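Local atomic coordinates of uricase (Arthrobacter globiformis, PDB entry 2YZD), a protein that catalyses the oxidation of uric acid by oxygen to 5-hydroxyisourate, with release of hydrogen peroxide, on the route to (S)-allantoin. Residues T159-H164 with T178-A183; L182-S187 with M245-K250. All coordinates share one frame; numbering follows the deposited sequence.

Contact 1: T159-H164 with T178-A183; sequences TGSEFH and TDRILA. With AZA (8-azaxanthine), chain I.
Arg-180 lies flat against the base of Phe-163, whose CB sits over the centre of the guanidinium group, 3.5 Å above its plane. Ring and guanidinium planes are only 8° apart, yet each meets the bound 8-azaxanthine differently. Phenylalanine offers a flat face: the ligand lies over one side of the Phe-163 ring, displaced toward its rim, with Phe-163 CZ 3.4 Å from C5 of 8-azaxanthine, whereas Arg-180 approaches edge-on and sends an almost straight bond from NH2 to ligand O2 (3.0 Å, 171°). Arginine suits this place because its side chain, extended from CG to NE, has donors to spare: Arg-180 NE donates to the small serine hydroxyl, Ser-161 OG (3.1 Å), within the guanidinium plane, which helps to fix the rotation of the group. A water bridges Arg-180 NH2, Ser-161 OG and Glu-162 O. This is the urate site of the uricase fold, on the loop between strands 143-157 and 182-192; Leu-222 and Gln-223 of the same chain, and Thr-67 of the third subunit, also hydrogen-bond to the ligand. A backbone bond from Arg-180 N to Ser-161 O holds the segments together. Farther out, Thr-159 OG1 donates to Asp-179 OD1 (2.8 Å) from above the carboxylate plane, while OD2 forms a salt bridge with Arg-32 of the second subunit. Beside Thr-178, Glu-162 OE1 accepts a bond from His-164 NE2.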
ATOM      1  N   THR A 159      22.052  16.909  10.682  1.00 23.81           N
ATOM      2  CA  THR A 159      22.431  17.813  11.770  1.00 22.62           C
ATOM      3  C   THR A 159      21.873  19.193  11.415  1.00 23.43           C
ATOM      4  O   THR A 159      21.248  19.351  10.370  1.00 22.69           O
ATOM      5  CB  THR A 159      23.979  17.879  11.993  1.00 23.61           C
ATOM      6  OG1 THR A 159      24.247  18.449  13.282  1.00 24.38           O
ATOM      7  CG2 THR A 159      24.660  18.739  10.935  1.00 23.95           C
ATOM      8  N   GLY A 160      22.084  20.185  12.279  1.00 24.30           N
ATOM      9  CA  GLY A 160      21.549  21.508  12.006  1.00 23.07           C
ATOM     10  C   GLY A 160      20.093  21.557  12.433  1.00 23.35           C
ATOM     11  O   GLY A 160      19.264  22.254  11.847  1.00 22.59           O
ATOM     12  N   SER A 161      19.786  20.789  13.470  1.00 23.81           N
ATOM     13  CA  SER A 161      18.436  20.718  14.006  1.00 24.02           C
ATOM     14  C   SER A 161      18.451  20.412  15.498  1.00 24.39           C
ATOM     15  O   SER A 161      19.087  19.454  15.940  1.00 24.22           O
ATOM     16  CB  SER A 161      17.641  19.627  13.294  1.00 22.29           C
ATOM     17  OG  SER A 161      16.500  19.269  14.057  1.00 23.50           O
ATOM     18  N   GLU A 162      17.755  21.237  16.272  1.00 24.86           N
ATOM     19  CA  GLU A 162      17.659  21.008  17.705  1.00 24.77           C
ATOM     20  C   GLU A 162      16.240  21.223  18.202  1.00 25.16           C
ATOM     21  O   GLU A 162      15.391  21.766  17.487  1.00 25.68           O
ATOM     22  CB  GLU A 162      18.662  21.880  18.478  1.00 26.91           C
ATOM     23  CG  GLU A 162      18.814  23.314  18.035  1.00 25.70           C
ATOM     24  CD  GLU A 162      19.990  24.006  18.732  1.00 25.59           C
ATOM     25  OE1 GLU A 162      20.000  24.066  19.982  1.00 22.69           O
ATOM     26  OE2 GLU A 162      20.901  24.493  18.026  1.00 22.32           O
ATOM     27  N   PHE A 163      15.969  20.750  19.412  1.00 24.07           N
ATOM     28  CA  PHE A 163      14.643  20.888  19.989  1.00 24.14           C
ATOM     29  C   PHE A 163      14.730  20.894  21.503  1.00 23.91           C
ATOM     30  O   PHE A 163      14.930  19.853  22.140  1.00 25.51           O
ATOM     31  CB  PHE A 163      13.724  19.752  19.530  1.00 23.62           C
ATOM     32  CG  PHE A 163      12.301  19.915  19.979  1.00 24.31           C
ATOM     33  CD1 PHE A 163      11.537  20.985  19.525  1.00 23.80           C
ATOM     34  CD2 PHE A 163      11.735  19.023  20.885  1.00 24.69           C
ATOM     35  CE1 PHE A 163      10.229  21.167  19.964  1.00 23.55           C
ATOM     36  CE2 PHE A 163      10.430  19.195  21.330  1.00 22.52           C
ATOM     37  CZ  PHE A 163       9.677  20.272  20.868  1.00 24.06           C
ATOM     38  N   HIS A 164      14.579  22.083  22.072  1.00 20.96           N
ATOM     39  CA  HIS A 164      14.655  22.256  23.508  1.00 22.18           C
ATOM     40  C   HIS A 164      13.780  23.431  23.932  1.00 21.87           C
ATOM     41  O   HIS A 164      13.160  24.088  23.093  1.00 24.38           O
ATOM     42  CB  HIS A 164      16.115  22.484  23.906  1.00 19.63           C
ATOM     43  CG  HIS A 164      16.832  23.449  23.018  1.00 18.98           C
ATOM     44  ND1 HIS A 164      16.594  24.805  23.048  1.00 19.58           N
ATOM     45  CD2 HIS A 164      17.753  23.251  22.043  1.00 19.77           C
ATOM     46  CE1 HIS A 164      17.336  25.403  22.133  1.00 18.82           C
ATOM     47  NE2 HIS A 164      18.048  24.482  21.509  1.00 21.76           N
ATOM     48  N   THR A 178      20.411  19.402  21.225  1.00 21.46           N
ATOM     49  CA  THR A 178      20.922  20.456  20.366  1.00 21.43           C
ATOM     50  C   THR A 178      21.470  19.864  19.075  1.00 22.79           C
ATOM     51  O   THR A 178      22.073  20.572  18.270  1.00 22.58           O
ATOM     52  CB  THR A 178      22.027  21.298  21.052  1.00 21.12           C
ATOM     53  OG1 THR A 178      23.114  20.457  21.451  1.00 21.15           O
ATOM     54  CG2 THR A 178      21.463  22.018  22.263  1.00 20.94           C
ATOM     55  N   ASP A 179      21.258  18.565  18.881  1.00 22.72           N
ATOM     56  CA  ASP A 179      21.713  17.905  17.664  1.00 22.90           C
ATOM     57  C   ASP A 179      20.945  16.614  17.437  1.00 22.50           C
ATOM     58  O   ASP A 179      21.104  15.642  18.170  1.00 22.94           O
ATOM     59  CB  ASP A 179      23.223  17.615  17.720  1.00 25.29           C
ATOM     60  CG  ASP A 179      23.791  17.179  16.361  1.00 28.97           C
ATOM     61  OD1 ASP A 179      23.021  17.120  15.379  1.00 27.49           O
ATOM     62  OD2 ASP A 179      25.007  16.900  16.272  1.00 31.13           O
ATOM     63  N   ARG A 180      20.103  16.617  16.410  1.00 21.76           N
ATOM     64  CA  ARG A 180      19.302  15.451  16.071  1.00 21.32           C
ATOM     65  C   ARG A 180      19.050  15.463  14.560  1.00 21.98           C
ATOM     66  O   ARG A 180      19.360  16.441  13.875  1.00 19.96           O
ATOM     67  CB  ARG A 180      17.951  15.516  16.796  1.00 18.06           C
ATOM     68  CG  ARG A 180      17.083  16.668  16.298  1.00 20.17           C
ATOM     69  CD  ARG A 180      15.670  16.712  16.881  1.00 17.45           C
ATOM     70  NE  ARG A 180      14.903  17.783  16.241  1.00 17.01           N
ATOM     71  CZ  ARG A 180      13.605  18.011  16.422  1.00 18.31           C
ATOM     72  NH1 ARG A 180      12.882  17.241  17.240  1.00 16.14           N
ATOM     73  NH2 ARG A 180      13.025  19.017  15.774  1.00 16.74           N
ATOM     74  N   ILE A 181      18.484  14.375  14.052  1.00 20.68           N
ATOM     75  CA  ILE A 181      18.133  14.290  12.642  1.00 21.17           C
ATOM     76  C   ILE A 181      16.716  14.847  12.494  1.00 20.68           C
ATOM     77  O   ILE A 181      15.854  14.610  13.340  1.00 20.57           O
ATOM     78  CB  ILE A 181      18.144  12.824  12.135  1.00 22.53           C
ATOM     79  CG1 ILE A 181      19.573  12.402  11.772  1.00 23.24           C
ATOM     80  CG2 ILE A 181      17.215  12.670  10.941  1.00 21.42           C
ATOM     81  CD1 ILE A 181      19.676  10.979  11.259  1.00 22.86           C
ATOM     82  N   LEU A 182      16.487  15.607  11.434  1.00 21.18           N
ATOM     83  CA  LEU A 182      15.168  16.161  11.155  1.00 20.34           C
ATOM     84  C   LEU A 182      14.778  15.617   9.792  1.00 20.67           C
ATOM     85  O   LEU A 182      15.383  15.977   8.777  1.00 21.03           O
ATOM     86  CB  LEU A 182      15.217  17.689  11.108  1.00 21.01           C
ATOM     87  CG  LEU A 182      13.869  18.354  10.814  1.00 21.92           C
ATOM     88  CD1 LEU A 182      12.887  17.992  11.929  1.00 21.46           C
ATOM     89  CD2 LEU A 182      14.038  19.871  10.712  1.00 21.01           C
ATOM     90  N   ALA A 183      13.782  14.736   9.769  1.00 20.34           N
ATOM     91  CA  ALA A 183      13.329  14.126   8.525  1.00 20.24           C
ATOM     92  C   ALA A 183      11.814  14.268   8.360  1.00 20.40           C
ATOM     93  O   ALA A 183      11.057  14.106   9.317  1.00 21.55           O
ATOM     94  CB  ALA A 183      13.737  12.650   8.497  1.00 17.56           C
TER
HETATM   95  N1  AZA I1301       8.240  19.796  17.203  1.00 20.59           N
HETATM   96  C2  AZA I1301       9.493  19.294  16.863  1.00 25.49           C
HETATM   97  O2  AZA I1301      10.165  19.805  15.987  1.00 23.91           O
HETATM   98  N3  AZA I1301       9.967  18.183  17.553  1.00 23.40           N
HETATM   99  C4  AZA I1301       9.215  17.619  18.531  1.00 24.04           C
HETATM  100  C5  AZA I1301       7.966  18.108  18.882  1.00 22.72           C
HETATM  101  C6  AZA I1301       7.394  19.278  18.197  1.00 20.81           C
HETATM  102  O6  AZA I1301       6.307  19.801  18.414  1.00 20.02           O
HETATM  103  N7  AZA I1301       7.481  17.350  19.869  1.00 22.65           N
HETATM  104  N8  AZA I1301       8.450  16.439  20.073  1.00 22.62           N
HETATM  105  N9  AZA I1301       9.531  16.567  19.274  1.00 25.36           N
HETATM  106  O   HOH W   1      22.511  20.961  15.487  1.00 25.18           O
HETATM  107  O   HOH W   2      14.515  21.091  14.777  1.00 22.55           O

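Contact 2: L182-S187 with M245-K250; sequences LATDVS and MSLPNK. With AZA (8-azaxanthine), chain I.
Thr-184 turns its hydroxyl back to the neighbouring strand: with OG1 anti to the backbone N (chi1 -173°), it donates to Pro-248 O at 2.7 Å, the donor tilted out of the carbonyl plane. A threonine is apt here because its hydroxyl can donate: Pro-248 N, 3.2 Å from Thr-184 OG1, has no hydrogen to give, and the hydroxyl's own goes to the carbonyl O of the same proline. The proline ring packs beside the hydroxyl, its CD 3.3 Å from Thr-184 OG1 and its CG against Asp-185. Backbone bonds flank this stretch, from Lys-250 N to Ala-183 O (2.8 Å) and from Ser-246 N to Ser-187 O (3.1 Å). The two strands run antiparallel, at 152°, within the large sheet of the tunnelling (T) fold, and helices 199-216 and 222-236 pack on one of its faces. Thr-184 and Val-186 meet helix 199-216, whereas Leu-247 touches helix 222-236 and lays CD2 on Val-186 CA. Lysine has the length to reach Asp-185: Lys-250 bends at its third torsion (chi3 -62°), which folds its end over Thr-184 and brings NZ to Thr-184 O and into a salt bridge with Asp-185 OD1, although the position of NZ is less certain. Were a methionine to replace Lys-250, Asp-185 would probably lose this countercharge, though not its bond to Thr-154, and Thr-184 O a donor. Asn-249 crosses Leu-182 at about a right angle, OD1 standing 3.8 Å from Leu-182 CD1. Its amide reaches the ligand pocket, Asn-249 ND2 lying 3.5 Å from N3 of 8-azaxanthine, while a water that accepts from Ala-183 N lies near OD1 and Lys-250 O.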
ATOM      1  N   LEU A 182      16.487  15.607  11.434  1.00 21.18           N
ATOM      2  CA  LEU A 182      15.168  16.161  11.155  1.00 20.34           C
ATOM      3  C   LEU A 182      14.778  15.617   9.792  1.00 20.67           C
ATOM      4  O   LEU A 182      15.383  15.977   8.777  1.00 21.03           O
ATOM      5  CB  LEU A 182      15.217  17.689  11.108  1.00 21.01           C
ATOM      6  CG  LEU A 182      13.869  18.354  10.814  1.00 21.92           C
ATOM      7  CD1 LEU A 182      12.887  17.992  11.929  1.00 21.46           C
ATOM      8  CD2 LEU A 182      14.038  19.871  10.712  1.00 21.01           C
ATOM      9  N   ALA A 183      13.782  14.736   9.769  1.00 20.34           N
ATOM     10  CA  ALA A 183      13.329  14.126   8.525  1.00 20.24           C
ATOM     11  C   ALA A 183      11.814  14.268   8.360  1.00 20.40           C
ATOM     12  O   ALA A 183      11.057  14.106   9.317  1.00 21.55           O
ATOM     13  CB  ALA A 183      13.737  12.650   8.497  1.00 17.56           C
ATOM     14  N   THR A 184      11.377  14.577   7.143  1.00 19.86           N
ATOM     15  CA  THR A 184       9.955  14.752   6.867  1.00 20.53           C
ATOM     16  C   THR A 184       9.620  14.482   5.407  1.00 19.76           C
ATOM     17  O   THR A 184      10.515  14.323   4.580  1.00 21.57           O
ATOM     18  CB  THR A 184       9.501  16.189   7.191  1.00 20.25           C
ATOM     19  OG1 THR A 184       8.077  16.278   7.073  1.00 19.09           O
ATOM     20  CG2 THR A 184      10.148  17.187   6.229  1.00 17.73           C
ATOM     21  N   ASP A 185       8.326  14.397   5.111  1.00 20.81           N
ATOM     22  CA  ASP A 185       7.841  14.209   3.743  1.00 21.21           C
ATOM     23  C   ASP A 185       7.218  15.559   3.386  1.00 21.00           C
ATOM     24  O   ASP A 185       6.163  15.911   3.911  1.00 20.67           O
ATOM     25  CB  ASP A 185       6.737  13.146   3.648  1.00 20.93           C
ATOM     26  CG  ASP A 185       7.224  11.740   3.957  1.00 24.60           C
ATOM     27  OD1 ASP A 185       8.360  11.384   3.571  1.00 24.15           O
ATOM     28  OD2 ASP A 185       6.445  10.977   4.567  1.00 25.89           O
ATOM     29  N   VAL A 186       7.870  16.317   2.513  1.00 20.92           N
ATOM     30  CA  VAL A 186       7.343  17.616   2.125  1.00 21.94           C
ATOM     31  C   VAL A 186       6.035  17.483   1.362  1.00 25.07           C
ATOM     32  O   VAL A 186       5.998  16.989   0.230  1.00 25.95           O
ATOM     33  CB  VAL A 186       8.331  18.400   1.229  1.00 22.40           C
ATOM     34  CG1 VAL A 186       7.735  19.762   0.869  1.00 19.57           C
ATOM     35  CG2 VAL A 186       9.663  18.579   1.948  1.00 23.11           C
ATOM     36  N   SER A 187       4.956  17.902   2.000  1.00 26.49           N
ATOM     37  CA  SER A 187       3.650  17.886   1.371  1.00 28.35           C
ATOM     38  C   SER A 187       3.199  19.331   1.497  1.00 27.49           C
ATOM     39  O   SER A 187       2.955  19.823   2.598  1.00 28.64           O
ATOM     40  CB  SER A 187       2.697  16.950   2.110  1.00 30.23           C
ATOM     41  OG  SER A 187       1.433  16.941   1.479  1.00 32.87           O
ATOM     42  N   MET A 245       1.018  23.435   4.606  1.00 21.06           N
ATOM     43  CA  MET A 245       1.971  22.339   4.683  1.00 20.79           C
ATOM     44  C   MET A 245       1.613  21.358   5.793  1.00 21.09           C
ATOM     45  O   MET A 245       1.138  21.748   6.859  1.00 20.05           O
ATOM     46  CB  MET A 245       3.386  22.868   4.920  1.00 20.59           C
ATOM     47  CG  MET A 245       4.017  23.495   3.694  1.00 24.24           C
ATOM     48  SD  MET A 245       5.666  24.123   4.010  1.00 27.00           S
ATOM     49  CE  MET A 245       5.337  25.826   4.227  1.00 22.88           C
ATOM     50  N   SER A 246       1.848  20.081   5.515  1.00 21.40           N
ATOM     51  CA  SER A 246       1.585  19.000   6.455  1.00 21.83           C
ATOM     52  C   SER A 246       2.907  18.234   6.502  1.00 21.40           C
ATOM     53  O   SER A 246       3.223  17.450   5.601  1.00 20.13           O
ATOM     54  CB  SER A 246       0.454  18.110   5.931  1.00 21.57           C
ATOM     55  OG  SER A 246       0.011  17.210   6.932  1.00 27.22           O
ATOM     56  N   LEU A 247       3.679  18.473   7.555  1.00 19.90           N
ATOM     57  CA  LEU A 247       4.991  17.862   7.679  1.00 20.09           C
ATOM     58  C   LEU A 247       5.137  16.843   8.796  1.00 20.32           C
ATOM     59  O   LEU A 247       5.090  17.194   9.974  1.00 21.94           O
ATOM     60  CB  LEU A 247       6.045  18.964   7.865  1.00 18.49           C
ATOM     61  CG  LEU A 247       6.013  20.085   6.823  1.00 19.46           C
ATOM     62  CD1 LEU A 247       7.051  21.132   7.162  1.00 20.28           C
ATOM     63  CD2 LEU A 247       6.273  19.496   5.433  1.00 19.86           C
ATOM     64  N   PRO A 248       5.305  15.562   8.441  1.00 20.52           N
ATOM     65  CA  PRO A 248       5.467  14.546   9.486  1.00 22.07           C
ATOM     66  C   PRO A 248       6.912  14.557   9.992  1.00 22.28           C
ATOM     67  O   PRO A 248       7.848  14.689   9.205  1.00 24.06           O
ATOM     68  CB  PRO A 248       5.124  13.246   8.760  1.00 23.25           C
ATOM     69  CG  PRO A 248       5.611  13.520   7.359  1.00 22.27           C
ATOM     70  CD  PRO A 248       5.116  14.936   7.119  1.00 21.35           C
ATOM     71  N   ASN A 249       7.091  14.451  11.302  1.00 22.42           N
ATOM     72  CA  ASN A 249       8.427  14.408  11.890  1.00 22.38           C
ATOM     73  C   ASN A 249       8.773  12.912  11.955  1.00 23.49           C
ATOM     74  O   ASN A 249       8.355  12.217  12.882  1.00 22.42           O
ATOM     75  CB  ASN A 249       8.407  15.010  13.300  1.00 20.28           C
ATOM     76  CG  ASN A 249       9.810  15.293  13.845  1.00 23.33           C
ATOM     77  OD1 ASN A 249      10.814  15.081  13.166  1.00 24.62           O
ATOM     78  ND2 ASN A 249       9.875  15.780  15.077  1.00 23.88           N
ATOM     79  N   LYS A 250       9.509  12.423  10.958  1.00 23.07           N
ATOM     80  CA  LYS A 250       9.879  11.009  10.890  1.00 25.60           C
ATOM     81  C   LYS A 250      11.060  10.703  11.788  1.00 25.56           C
ATOM     82  O   LYS A 250      12.224  10.906  11.432  1.00 25.79           O
ATOM     83  CB  LYS A 250      10.170  10.617   9.446  1.00 26.19           C
ATOM     84  CG  LYS A 250       8.922  10.688   8.583  1.00 30.21           C
ATOM     85  CD  LYS A 250       9.228  10.492   7.112  1.00 32.64           C
ATOM     86  CE  LYS A 250      10.146  11.591   6.628  1.00 34.16           C
ATOM     87  NZ  LYS A 250      10.287  11.598   5.152  1.00 38.13           N
TER
HETATM   88  N1  AZA I1301       8.240  19.796  17.203  1.00 20.59           N
HETATM   89  C2  AZA I1301       9.493  19.294  16.863  1.00 25.49           C
HETATM   90  O2  AZA I1301      10.165  19.805  15.987  1.00 23.91           O
HETATM   91  N3  AZA I1301       9.967  18.183  17.553  1.00 23.40           N
HETATM   92  C4  AZA I1301       9.215  17.619  18.531  1.00 24.04           C
HETATM   93  C5  AZA I1301       7.966  18.108  18.882  1.00 22.72           C
HETATM   94  C6  AZA I1301       7.394  19.278  18.197  1.00 20.81           C
HETATM   95  O6  AZA I1301       6.307  19.801  18.414  1.00 20.02           O
HETATM   96  N7  AZA I1301       7.481  17.350  19.869  1.00 22.65           N
HETATM   97  N8  AZA I1301       8.450  16.439  20.073  1.00 22.62           N
HETATM   98  N9  AZA I1301       9.531  16.567  19.274  1.00 25.36           N
HETATM   99  O   HOH W   3      12.791  13.506  12.072  1.00 21.74           O

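How the contacts relate
Leaving strand 143-157, the chain enters the loop at 159-164, and contact 1 closes that loop on 178-183 after only 13 intervening residues, none in helix or strand. Leu-182 and Ala-183 then carry it directly into contact 2, which closes a much longer excursion through helices 199-216 and 222-236 and back along strand 240-254. The two closures follow in series, overlapping at this pair of residues without nesting. Contact 1 thus ties the active-site loop to the start of strand 182-192, and contact 2 ties that strand to its sheet neighbour. They meet at the ligand, where Arg-180 NH1 packs 4.0 Å from Asn-249 ND2.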